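Local coordinates for photosystem II stability/assembly factor HCF136, chloroplastic (Cyanidioschyzon merolae, PDB 5OJ3), which is probably required for the biogenesis of photosystem II, acting in assembly of an early intermediate that contains D2 and cytochrome b559, at residues S266-S271 with A285-G290. Residues are numbered along the deposited sequence; the frame is centred on the assembly and turned at random.
Sequences SYFTGS and AIPSRG
Thr269 and Ser288 each give 51 Å² to this contact, and Arg289 adds 46 Å². Thr269 directs its CB at the turn, and its hydroxyl occupies the position between backbone N and carbonyl carbon (chi1 64°), which brings OG1 to 3.3 Å from Ser288 CB. The hydroxyl therefore meets a methylene and not the serine oxygen, since Ser288 OG stands 3.9 Å from Thr269 OG1. Arg289 continues the same surface with the aliphatic root of its side chain: CG lies 4.2 Å from Thr269 OG1. Ser288 also supplies the polar link, in which one acceptor takes two donors from a single residue. Ser271 O receives weak hydrogen bonds from Ser288 OG at 3.0 Å and from Ser288 N at 3.2 Å, the latter distinctly bent (134° at the hydrogen). Ser271 OG hydrogen-bonds with Ser228 OG, outside the two segments.

In the seven-bladed propeller, these bonds join the loop entering strand 272-273 to the turn leaving strand 283-287, just beyond the antiparallel pairing of Ile286 with Val273. That turn is a type I beta turn from Pro287 to Gly290, closed by Gly290 N to Pro287 O at 3.0 Å, and it leads into strand 292-296.

Phe268, which is buried, points CE1 at Pro287 CB, 3.3 Å away. The proline carbon lies in the ring plane, so the contact is made at the ring edge and not over a face; the two side chains cross at about a right angle. Phe292 touches both of them, and Leu254 of helix 250-254 also packs on Phe268.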
# COMPACT_ATOMS: atom_id res chain seq x y z
N SER A 266 -4.57 -24.49 4.63
CA SER A 266 -5.65 -23.84 5.35
C SER A 266 -6.89 -23.71 4.48
O SER A 266 -6.84 -23.82 3.25
CB SER A 266 -5.23 -22.44 5.83
OG SER A 266 -6.33 -21.56 5.85
N TYR A 267 -8.03 -23.47 5.13
CA TYR A 267 -9.22 -23.05 4.42
C TYR A 267 -9.19 -21.53 4.29
O TYR A 267 -8.74 -20.82 5.20
CB TYR A 267 -10.49 -23.50 5.16
CG TYR A 267 -11.61 -22.50 5.09
CD1 TYR A 267 -12.38 -22.36 3.94
CD2 TYR A 267 -11.91 -21.69 6.18
CE1 TYR A 267 -13.41 -21.44 3.88
CE2 TYR A 267 -12.94 -20.77 6.13
CZ TYR A 267 -13.69 -20.65 4.98
OH TYR A 267 -14.71 -19.73 4.92
N PHE A 268 -9.66 -21.03 3.15
CA PHE A 268 -9.44 -19.64 2.77
C PHE A 268 -10.53 -18.75 3.34
O PHE A 268 -11.67 -18.74 2.85
CB PHE A 268 -9.38 -19.50 1.25
CG PHE A 268 -9.12 -18.09 0.78
CD1 PHE A 268 -7.90 -17.49 1.02
CD2 PHE A 268 -10.10 -17.38 0.12
CE1 PHE A 268 -7.66 -16.20 0.60
CE2 PHE A 268 -9.86 -16.08 -0.31
CZ PHE A 268 -8.64 -15.49 -0.07
N THR A 269 -10.18 -17.99 4.39
CA THR A 269 -10.96 -16.82 4.75
C THR A 269 -10.96 -15.86 3.57
O THR A 269 -9.90 -15.45 3.09
CB THR A 269 -10.36 -16.15 5.99
OG1 THR A 269 -9.05 -15.66 5.69
CG2 THR A 269 -10.28 -17.15 7.14
N GLY A 270 -12.15 -15.48 3.11
CA GLY A 270 -12.25 -14.87 1.80
C GLY A 270 -12.02 -13.37 1.72
O GLY A 270 -12.80 -12.66 1.07
N SER A 271 -10.96 -12.87 2.35
CA SER A 271 -10.55 -11.49 2.17
C SER A 271 -9.05 -11.43 1.94
O SER A 271 -8.31 -12.37 2.26
CB SER A 271 -10.93 -10.63 3.38
OG SER A 271 -12.33 -10.61 3.58
N ALA A 285 -1.33 -8.76 -3.88
CA ALA A 285 -2.11 -8.79 -2.65
C ALA A 285 -1.77 -10.08 -1.92
O ALA A 285 -1.03 -10.93 -2.43
CB ALA A 285 -3.61 -8.68 -2.94
N ILE A 286 -2.34 -10.23 -0.73
CA ILE A 286 -2.03 -11.38 0.10
C ILE A 286 -3.31 -11.84 0.77
O ILE A 286 -4.15 -11.01 1.14
CB ILE A 286 -0.92 -11.04 1.11
CG1 ILE A 286 -0.19 -12.30 1.55
CG2 ILE A 286 -1.46 -10.34 2.34
CD1 ILE A 286 1.01 -11.96 2.33
N PRO A 287 -3.53 -13.14 0.92
CA PRO A 287 -4.67 -13.61 1.71
C PRO A 287 -4.53 -13.24 3.18
O PRO A 287 -3.43 -12.97 3.68
CB PRO A 287 -4.65 -15.13 1.52
CG PRO A 287 -3.27 -15.44 1.03
CD PRO A 287 -2.86 -14.25 0.23
N SER A 288 -5.67 -13.22 3.86
CA SER A 288 -5.73 -12.77 5.25
C SER A 288 -4.73 -13.51 6.13
O SER A 288 -4.15 -12.93 7.05
CB SER A 288 -7.15 -12.92 5.79
OG SER A 288 -8.02 -11.97 5.21
N ARG A 289 -4.52 -14.80 5.87
CA ARG A 289 -3.71 -15.64 6.73
C ARG A 289 -2.33 -15.92 6.15
O ARG A 289 -1.62 -16.80 6.65
CB ARG A 289 -4.44 -16.97 7.00
CG ARG A 289 -5.66 -16.86 7.91
CD ARG A 289 -5.29 -17.10 9.37
NE ARG A 289 -6.39 -16.82 10.28
CZ ARG A 289 -7.26 -17.73 10.71
NH1 ARG A 289 -7.17 -18.99 10.32
NH2 ARG A 289 -8.24 -17.37 11.54
N GLY A 290 -1.92 -15.18 5.12
CA GLY A 290 -0.54 -15.19 4.67
C GLY A 290 -0.05 -16.48 4.05
O GLY A 290 1.16 -16.66 3.92